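Local coordinates for putative aspartyl-tRNA synthetase (Leishmania major, PDB 6OD8), which probably catalyses the ATP-dependent attachment of L-aspartate to tRNA(Asp), with release of AMP and diphosphate, as a class II aminoacyl-tRNA synthetase, at residues A[224-227]-A[228-231]; A[209-212]-A[213-216]; A[408-411]-A[412-415]; A[131-134]-A[135-138]. All blocks are in the same frame, centred on the assembly; numbering follows the deposited sequence.

Interaction 1: residues A[224-227]-A[228-231]; sequences QSRV and CQYF
R226 and Q229 run side by side from neighbouring turns of one helix and point the same way, a worked example of an i-to-i+3 pair joined through its polar ends. NH1 of R226 donates to OE1 of Q229 at 2.9 Å, lying in the amide plane on a lone pair of the oxygen. That oxygen also stays close to the plane of the guanidinium, although the two flat groups are turned 53° apart. The arginine chain bends at chi2 (-55°) to bring NH1 down to the extended glutamine, and its CD passes 3.4 Å from OE1. From the next residue, the i+4 position, the Y230 ring brings CE2 to 3.8 Å from CB of R226, its plane 7° from that of the guanidinium.

Water fixes the amide further. One molecule donates to OE1 of Q229 at 2.6 Å and reaches OG of S225 at 2.8 Å. A second accepts from NE2 of Q229 at 3.1 Å and, weakly, from NH1 of R226.

Outside this shell, OG of S225 accepts a hydrogen bond from the backbone N of E242 of the second subunit, and OH of Y230 bonds to NE2 of H345. F231 turns from this polar row to L314, V316, F291 and V293 on the central sheet, while V227 and C228 pack on L530 of helix 530-538. Lying on the catalytic sheet and meeting the partner subunit, this helix, with strand 241-242 after it, matches motif 1 of class II synthetases, which builds the dimer interface.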
loop_
_atom_site.group_PDB
_atom_site.type_symbol
_atom_site.label_atom_id
_atom_site.label_comp_id
_atom_site.label_asym_id
_atom_site.label_seq_id
_atom_site.Cartn_x
_atom_site.Cartn_y
_atom_site.Cartn_z
ATOM N N GLN A 224 7.025 -11.347 1.070
ATOM C CA GLN A 224 5.940 -10.519 1.580
ATOM C C GLN A 224 5.711 -9.300 0.689
ATOM O O GLN A 224 4.563 -8.945 0.376
ATOM C CB GLN A 224 6.237 -10.083 3.019
ATOM C CG GLN A 224 4.991 -9.537 3.763
ATOM C CD GLN A 224 5.354 -8.473 4.794
ATOM O OE1 GLN A 224 5.607 -7.321 4.445
ATOM N NE2 GLN A 224 5.410 -8.863 6.051
ATOM N N SER A 225 6.795 -8.650 0.268
ATOM C CA SER A 225 6.673 -7.540 -0.665
ATOM C C SER A 225 6.007 -7.979 -1.965
ATOM O O SER A 225 5.176 -7.242 -2.529
ATOM C CB SER A 225 8.062 -6.949 -0.952
ATOM O OG SER A 225 7.954 -5.881 -1.878
ATOM N N ARG A 226 6.379 -9.158 -2.485
ATOM C CA ARG A 226 5.773 -9.619 -3.737
ATOM C C ARG A 226 4.282 -9.897 -3.573
ATOM O O ARG A 226 3.502 -9.638 -4.497
ATOM C CB ARG A 226 6.472 -10.883 -4.264
ATOM C CG ARG A 226 7.922 -10.713 -4.666
ATOM C CD ARG A 226 8.147 -9.588 -5.715
ATOM N NE ARG A 226 9.520 -9.636 -6.216
ATOM C CZ ARG A 226 10.039 -8.792 -7.108
ATOM N NH1 ARG A 226 9.305 -7.805 -7.612
ATOM N NH2 ARG A 226 11.307 -8.927 -7.491
ATOM N N VAL A 227 3.857 -10.417 -2.412
ATOM C CA VAL A 227 2.411 -10.624 -2.200
ATOM C C VAL A 227 1.655 -9.302 -2.329
ATOM O O VAL A 227 0.624 -9.220 -3.019
ATOM C CB VAL A 227 2.126 -11.287 -0.834
ATOM C CG1 VAL A 227 0.596 -11.295 -0.571
ATOM C CG2 VAL A 227 2.695 -12.710 -0.772
ATOM N N CYS A 228 2.127 -8.250 -1.635
ATOM C CA CYS A 228 1.512 -6.925 -1.784
ATOM C C CYS A 228 1.506 -6.476 -3.240
ATOM O O CYS A 228 0.496 -5.986 -3.756
ATOM C CB CYS A 228 2.258 -5.887 -0.925
ATOM S SG CYS A 228 2.056 -6.135 0.859
ATOM N N GLN A 229 2.654 -6.602 -3.908
ATOM C CA GLN A 229 2.766 -6.182 -5.303
ATOM C C GLN A 229 1.733 -6.862 -6.201
ATOM O O GLN A 229 1.062 -6.202 -7.010
ATOM C CB GLN A 229 4.170 -6.491 -5.792
ATOM C CG GLN A 229 4.375 -6.189 -7.243
ATOM C CD GLN A 229 5.786 -6.542 -7.689
ATOM O OE1 GLN A 229 6.687 -6.709 -6.860
ATOM N NE2 GLN A 229 5.978 -6.670 -8.995
ATOM N N TYR A 230 1.624 -8.197 -6.108
ATOM C CA TYR A 230 0.716 -8.913 -7.004
ATOM C C TYR A 230 -0.739 -8.726 -6.595
ATOM O O TYR A 230 -1.621 -8.660 -7.460
ATOM C CB TYR A 230 1.093 -10.399 -7.050
ATOM C CG TYR A 230 2.509 -10.607 -7.544
ATOM C CD1 TYR A 230 3.010 -9.842 -8.602
ATOM C CD2 TYR A 230 3.350 -11.568 -6.961
ATOM C CE1 TYR A 230 4.306 -10.017 -9.062
ATOM C CE2 TYR A 230 4.645 -11.760 -7.436
ATOM C CZ TYR A 230 5.110 -10.977 -8.478
ATOM O OH TYR A 230 6.385 -11.142 -8.952
ATOM N N PHE A 231 -1.012 -8.611 -5.298
ATOM C CA PHE A 231 -2.359 -8.217 -4.852
ATOM C C PHE A 231 -2.810 -6.925 -5.533
ATOM O O PHE A 231 -3.882 -6.867 -6.155
ATOM C CB PHE A 231 -2.361 -8.050 -3.322
ATOM C CG PHE A 231 -3.656 -7.497 -2.746
ATOM C CD1 PHE A 231 -4.716 -8.351 -2.454
ATOM C CD2 PHE A 231 -3.796 -6.131 -2.457
ATOM C CE1 PHE A 231 -5.920 -7.856 -1.902
ATOM C CE2 PHE A 231 -4.982 -5.619 -1.919
ATOM C CZ PHE A 231 -6.070 -6.511 -1.633
HETATM O O HOH W 1 7.421 -5.561 -4.595
HETATM O O HOH W 2 8.683 -6.686 -10.409
#

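Interaction 2: residues A[209-212]-A[213-216]; sequences WMDL and RTLA
R213 reaches back along W209 and M210 from a type I turn, D211 to T214, that separates helix 208-211 from helix 215-237, with T214 as N-cap of the second helix. At this turn between two helices, one long side chain lies back along the helix before it. R213 is extended from CG to NE, which carries the guanidinium past the carbonyl of W209; the bond from NE to O of W209, at 3.1 Å, is weak. M210 crosses the arginine at about a right angle. Its chain bends at chi2 (70°), and this lifts SD over one face of the guanidinium, 3.8 Å from NH1 of R213. W209 behaves differently: its indole plane stands 49° from the guanidinium plane, and CD1 presents the ring edge to NH2 of R213 at 4.1 Å. The far end of the arginine is pinned from outside, by a salt bridge from NH1 to E140 and a bond from NH1 to O of L518 of the second subunit, so the turn also carries a dimer contact.

In the turn itself, N of R213 bonds to O of M210, and N of T214 to O of D211 at 3.1 Å. The carboxylate of D211 makes salt bridges with R204 and R208. T214 holds OG1 between its own backbone N and carbonyl carbon (chi1 66°), from where it makes a weak capping bond to N of S217. That rotation places the hydroxyl OG1 of T214 2.9 Å from O of D211, while its methyl CG2 stands 3.4 Å from the same oxygen.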
loop_
_atom_site.group_PDB
_atom_site.type_symbol
_atom_site.label_atom_id
_atom_site.label_comp_id
_atom_site.label_asym_id
_atom_site.label_seq_id
_atom_site.Cartn_x
_atom_site.Cartn_y
_atom_site.Cartn_z
ATOM N N TRP A 209 17.357 -6.689 13.315
ATOM C CA TRP A 209 18.271 -6.258 12.257
ATOM C C TRP A 209 19.346 -7.297 11.993
ATOM O O TRP A 209 19.833 -7.413 10.860
ATOM C CB TRP A 209 18.911 -4.912 12.613
ATOM C CG TRP A 209 19.433 -4.844 14.027
ATOM C CD1 TRP A 209 20.705 -5.114 14.460
ATOM C CD2 TRP A 209 18.681 -4.486 15.190
ATOM N NE1 TRP A 209 20.784 -4.942 15.821
ATOM C CE2 TRP A 209 19.551 -4.570 16.293
ATOM C CE3 TRP A 209 17.342 -4.124 15.406
ATOM C CZ2 TRP A 209 19.131 -4.289 17.605
ATOM C CZ3 TRP A 209 16.930 -3.846 16.709
ATOM C CH2 TRP A 209 17.822 -3.928 17.787
ATOM N N MET A 210 19.742 -8.054 13.015
ATOM C CA MET A 210 20.664 -9.160 12.779
ATOM C C MET A 210 19.953 -10.326 12.094
ATOM O O MET A 210 20.459 -10.905 11.118
ATOM C CB MET A 210 21.282 -9.604 14.114
ATOM C CG MET A 210 22.336 -10.660 14.008
ATOM S SD MET A 210 23.861 -10.018 13.238
ATOM C CE MET A 210 24.810 -11.534 13.185
ATOM N N ASP A 211 18.788 -10.702 12.621
ATOM C CA ASP A 211 18.032 -11.831 12.072
ATOM C C ASP A 211 17.720 -11.642 10.595
ATOM O O ASP A 211 17.761 -12.605 9.815
ATOM C CB ASP A 211 16.722 -12.022 12.834
ATOM C CG ASP A 211 15.821 -13.058 12.156
ATOM O OD1 ASP A 211 16.112 -14.262 12.280
ATOM O OD2 ASP A 211 14.890 -12.661 11.430
ATOM N N LEU A 212 17.372 -10.416 10.190
ATOM C CA LEU A 212 16.956 -10.211 8.813
ATOM C C LEU A 212 18.075 -10.521 7.827
ATOM O O LEU A 212 17.800 -10.693 6.640
ATOM C CB LEU A 212 16.463 -8.765 8.605
ATOM C CG LEU A 212 15.133 -8.363 9.258
ATOM C CD1 LEU A 212 14.919 -6.839 9.217
ATOM C CD2 LEU A 212 13.954 -9.089 8.584
ATOM N N ARG A 213 19.331 -10.558 8.284
ATOM C CA ARG A 213 20.456 -10.827 7.400
ATOM C C ARG A 213 20.541 -12.291 6.975
ATOM O O ARG A 213 21.295 -12.597 6.049
ATOM C CB ARG A 213 21.770 -10.407 8.083
ATOM C CG ARG A 213 21.768 -8.948 8.538
ATOM C CD ARG A 213 23.016 -8.603 9.382
ATOM N NE ARG A 213 22.782 -7.333 10.073
ATOM C CZ ARG A 213 23.677 -6.690 10.809
ATOM N NH1 ARG A 213 24.906 -7.182 10.973
ATOM N NH2 ARG A 213 23.333 -5.545 11.372
ATOM N N THR A 214 19.819 -13.197 7.637
ATOM C CA THR A 214 19.849 -14.601 7.260
ATOM C C THR A 214 19.121 -14.809 5.936
ATOM O O THR A 214 18.281 -14.005 5.529
ATOM C CB THR A 214 19.215 -15.494 8.346
ATOM O OG1 THR A 214 17.824 -15.197 8.445
ATOM C CG2 THR A 214 19.881 -15.269 9.713
ATOM N N LEU A 215 19.483 -15.896 5.245
ATOM C CA LEU A 215 18.879 -16.176 3.942
ATOM C C LEU A 215 17.372 -16.289 4.050
ATOM O O LEU A 215 16.636 -15.655 3.286
ATOM C CB LEU A 215 19.451 -17.475 3.347
ATOM C CG LEU A 215 20.903 -17.466 2.887
ATOM C CD1 LEU A 215 21.316 -18.889 2.471
ATOM C CD2 LEU A 215 21.046 -16.523 1.740
ATOM N N ALA A 216 16.892 -17.118 4.981
ATOM C CA ALA A 216 15.459 -17.397 5.043
ATOM C C ALA A 216 14.671 -16.165 5.454
ATOM O O ALA A 216 13.637 -15.848 4.854
ATOM C CB ALA A 216 15.181 -18.563 6.006
#

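Interaction 3: residues A[408-411]-A[412-415]; sequences IELL and NTVL
L411 and L415 make the apolar side of this helix end, with CB of L411 4.0 Å from CD1 of L415 and the CG of L415 only 3.2 Å from O of L411. Both leucines lie against L432 of helix 427-441, and L411 also meets I425, so the tight part of the contact lies against that helix and the loop before it. I408 and N412 lie side by side on the neighbouring flank, where the methyl CG2 of I408 touches ND2 of N412 at 3.7 Å. The polar end of N412 has its partner further along: OD1 accepts from the backbone N of M419, which ties the helix end to the loop that follows.

The general lesson is how a helix finishes. At the C-terminal end of helix 404-412, in the class II catalytic region, N of N412 still bonds to O of I408 at 2.9 Å in the usual helical way, but the next bonds reach back three residues, from N of T413 to O of L410 and from N of V414 to O of L411. L415 N adds a weak bond to O of L411.

On the solvent side the packing is sparser. T413 is exposed, yet chi1 63° turns its OG1 back over the helix end, where it donates to O of L410 at 2.6 Å, in the carbonyl plane. The backbone N of T413 approaches that oxygen from well above the plane at 3.1 Å, so two donors of one residue grip it. E409 points away from 412-415, its OE1 making a weak bond to ND1 of H406, and V414, exposed, still touches L432 and L436.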
loop_
_atom_site.group_PDB
_atom_site.type_symbol
_atom_site.label_atom_id
_atom_site.label_comp_id
_atom_site.label_asym_id
_atom_site.label_seq_id
_atom_site.Cartn_x
_atom_site.Cartn_y
_atom_site.Cartn_z
ATOM N N ILE A 408 -19.678 -30.142 6.445
ATOM C CA ILE A 408 -20.106 -30.828 7.659
ATOM C C ILE A 408 -20.180 -32.326 7.408
ATOM O O ILE A 408 -19.734 -33.134 8.235
ATOM C CB ILE A 408 -21.463 -30.278 8.142
ATOM C CG1 ILE A 408 -21.351 -28.822 8.605
ATOM C CG2 ILE A 408 -22.051 -31.198 9.256
ATOM C CD1 ILE A 408 -20.584 -28.638 9.891
ATOM N N GLU A 409 -20.773 -32.725 6.278
ATOM C CA GLU A 409 -20.923 -34.156 6.009
ATOM C C GLU A 409 -19.568 -34.823 5.843
ATOM O O GLU A 409 -19.384 -35.968 6.264
ATOM C CB GLU A 409 -21.776 -34.382 4.760
ATOM C CG GLU A 409 -23.217 -33.936 4.889
ATOM C CD GLU A 409 -23.958 -34.039 3.571
ATOM O OE1 GLU A 409 -23.430 -34.702 2.646
ATOM O OE2 GLU A 409 -25.058 -33.452 3.454
ATOM N N LEU A 410 -18.608 -34.115 5.239
ATOM C CA LEU A 410 -17.269 -34.668 5.052
ATOM C C LEU A 410 -16.575 -34.884 6.392
ATOM O O LEU A 410 -15.983 -35.947 6.634
ATOM C CB LEU A 410 -16.446 -33.746 4.150
ATOM C CG LEU A 410 -14.988 -34.112 3.836
ATOM C CD1 LEU A 410 -14.880 -35.534 3.304
ATOM C CD2 LEU A 410 -14.408 -33.125 2.838
ATOM N N LEU A 411 -16.651 -33.885 7.277
ATOM C CA LEU A 411 -16.147 -34.055 8.637
ATOM C C LEU A 411 -16.797 -35.245 9.314
ATOM O O LEU A 411 -16.121 -36.034 9.981
ATOM C CB LEU A 411 -16.400 -32.789 9.452
ATOM C CG LEU A 411 -15.366 -31.691 9.259
ATOM C CD1 LEU A 411 -15.951 -30.368 9.710
ATOM C CD2 LEU A 411 -14.125 -32.055 10.062
ATOM N N ASN A 412 -18.108 -35.394 9.147
ATOM C CA ASN A 412 -18.816 -36.464 9.833
ATOM C C ASN A 412 -18.365 -37.847 9.381
ATOM O O ASN A 412 -18.665 -38.827 10.070
ATOM C CB ASN A 412 -20.340 -36.312 9.635
ATOM C CG ASN A 412 -20.953 -35.246 10.549
ATOM O OD1 ASN A 412 -20.363 -34.874 11.561
ATOM N ND2 ASN A 412 -22.135 -34.750 10.188
ATOM N N THR A 413 -17.650 -37.969 8.256
ATOM C CA THR A 413 -17.203 -39.306 7.867
ATOM C C THR A 413 -16.154 -39.864 8.816
ATOM O O THR A 413 -15.985 -41.084 8.882
ATOM C CB THR A 413 -16.641 -39.333 6.441
ATOM O OG1 THR A 413 -15.478 -38.516 6.355
ATOM C CG2 THR A 413 -17.684 -38.890 5.418
ATOM N N VAL A 414 -15.449 -39.011 9.555
ATOM C CA VAL A 414 -14.432 -39.458 10.498
ATOM C C VAL A 414 -14.775 -39.110 11.938
ATOM O O VAL A 414 -14.015 -39.471 12.838
ATOM C CB VAL A 414 -13.040 -38.896 10.137
ATOM C CG1 VAL A 414 -12.633 -39.323 8.743
ATOM C CG2 VAL A 414 -13.043 -37.386 10.247
ATOM N N LEU A 415 -15.884 -38.411 12.189
ATOM C CA LEU A 415 -16.256 -38.011 13.541
ATOM C C LEU A 415 -17.238 -38.997 14.163
ATOM O O LEU A 415 -18.169 -39.472 13.502
ATOM C CB LEU A 415 -16.873 -36.610 13.562
ATOM C CG LEU A 415 -15.982 -35.433 13.169
ATOM C CD1 LEU A 415 -16.791 -34.145 13.222
ATOM C CD2 LEU A 415 -14.767 -35.379 14.081
#

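Interaction 4: residues A[131-134]-A[135-138]; sequences IDFM and GQIA
Q136 folds back upon F133 at the C-terminal end of helix 128-136, the helix that an OB fold places between its third and fourth strands, against one end of the barrel. It is a good example of a side chain that retraces the last turn of its own helix. CB is 3.9 Å from O of D132. With chi1 of Q136 at 64°, CG swings inward to face two carbonyls at once, 3.4 Å from O of D132 and 3.3 Å from O of F133. A second bend at chi2 (79°) keeps CD beside that last oxygen. At the tip, NE2 donates to O of F133 at 3.0 Å, in the carbonyl plane and on a lone pair, while N of Q136 bonds to the same oxygen from above the plane, so O of F133 is held by both the side chain and the backbone of Q136. NE2 also lies 3.5 Å from CD1 of F133, with the amide tilted 26° from the ring plane, and OE1 is hydrogen-bonded elsewhere in the structure.

Beyond this pair, M134 packs on A105, M107 and A120 of the barrel strands, I137 leans on I171 and T173, and D132 reaches a salt bridge with K100. A bond from T98 OG1 also holds O of M134, whose bond from N of I137 is weak. The F133 ring also meets that of F57, their planes inclined to each other. I137 sets CG1 over one ring face of F133, offset toward the rim, and its CD1 comes 3.7 Å from CE2 of F133.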
loop_
_atom_site.group_PDB
_atom_site.type_symbol
_atom_site.label_atom_id
_atom_site.label_comp_id
_atom_site.label_asym_id
_atom_site.label_seq_id
_atom_site.Cartn_x
_atom_site.Cartn_y
_atom_site.Cartn_z
ATOM N N ILE A 131 47.364 -8.705 5.767
ATOM C CA ILE A 131 46.839 -10.026 6.106
ATOM C C ILE A 131 46.450 -10.074 7.579
ATOM O O ILE A 131 45.398 -10.626 7.941
ATOM C CB ILE A 131 47.862 -11.125 5.748
ATOM C CG1 ILE A 131 47.669 -11.614 4.307
ATOM C CG2 ILE A 131 47.727 -12.311 6.681
ATOM C CD1 ILE A 131 47.956 -10.592 3.248
ATOM N N ASP A 132 47.284 -9.484 8.448
ATOM C CA ASP A 132 46.931 -9.366 9.864
ATOM C C ASP A 132 45.673 -8.538 10.053
ATOM O O ASP A 132 44.808 -8.884 10.870
ATOM C CB ASP A 132 48.070 -8.725 10.653
ATOM C CG ASP A 132 49.353 -9.534 10.602
ATOM O OD1 ASP A 132 49.273 -10.781 10.587
ATOM O OD2 ASP A 132 50.439 -8.912 10.579
ATOM N N PHE A 133 45.568 -7.415 9.333
ATOM C CA PHE A 133 44.384 -6.573 9.447
ATOM C C PHE A 133 43.131 -7.344 9.066
ATOM O O PHE A 133 42.125 -7.309 9.785
ATOM C CB PHE A 133 44.535 -5.330 8.569
ATOM C CG PHE A 133 43.323 -4.452 8.562
ATOM C CD1 PHE A 133 43.011 -3.662 9.657
ATOM C CD2 PHE A 133 42.486 -4.415 7.453
ATOM C CE1 PHE A 133 41.870 -2.842 9.650
ATOM C CE2 PHE A 133 41.357 -3.601 7.436
ATOM C CZ PHE A 133 41.048 -2.815 8.537
ATOM N N MET A 134 43.168 -8.036 7.923
ATOM C CA MET A 134 42.002 -8.787 7.473
ATOM C C MET A 134 41.594 -9.836 8.496
ATOM O O MET A 134 40.400 -10.017 8.774
ATOM C CB MET A 134 42.290 -9.444 6.130
ATOM C CG MET A 134 42.401 -8.468 5.000
ATOM S SD MET A 134 43.075 -9.271 3.541
ATOM C CE MET A 134 41.671 -10.293 3.064
ATOM N N GLY A 135 42.569 -10.535 9.077
ATOM C CA GLY A 135 42.253 -11.579 10.035
ATOM C C GLY A 135 41.529 -11.088 11.273
ATOM O O GLY A 135 40.816 -11.869 11.910
ATOM N N GLN A 136 41.681 -9.811 11.630
ATOM C CA GLN A 136 41.106 -9.301 12.870
ATOM C C GLN A 136 39.867 -8.425 12.679
ATOM O O GLN A 136 39.340 -7.912 13.674
ATOM C CB GLN A 136 42.178 -8.541 13.675
ATOM C CG GLN A 136 42.734 -7.278 13.009
ATOM C CD GLN A 136 41.800 -6.087 13.158
ATOM O OE1 GLN A 136 41.477 -5.675 14.278
ATOM N NE2 GLN A 136 41.333 -5.549 12.028
ATOM N N ILE A 137 39.391 -8.221 11.444
ATOM C CA ILE A 137 38.157 -7.465 11.250
ATOM C C ILE A 137 37.017 -8.204 11.939
ATOM O O ILE A 137 36.912 -9.433 11.855
ATOM C CB ILE A 137 37.867 -7.259 9.752
ATOM C CG1 ILE A 137 39.044 -6.537 9.085
ATOM C CG2 ILE A 137 36.577 -6.473 9.530
ATOM C CD1 ILE A 137 38.909 -6.328 7.587
ATOM N N ALA A 138 36.173 -7.462 12.648
ATOM C CA ALA A 138 35.025 -8.081 13.309
ATOM C C ALA A 138 34.001 -8.523 12.271
ATOM O O ALA A 138 33.702 -7.786 11.325
ATOM C CB ALA A 138 34.380 -7.104 14.293
#

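In the fold
From the N terminus the order is interaction 4, then 2, 1 and 3. All four are local and in series; none nests in or crosses another, and none closes a long loop. Residues 131-138 belong to the OB-fold region; the other three fall in the class II catalytic region. Interaction 2 comes within about 9 Å of interaction 4 between nearest atoms, and its R213 reaches E140, just after 131-138, so it ties the two regions. Interactions 2 and 1 share helix 215-237, at its start and its middle, and both touch the second subunit. Interaction 3 is remote, its centre about 66 Å from that of interaction 4.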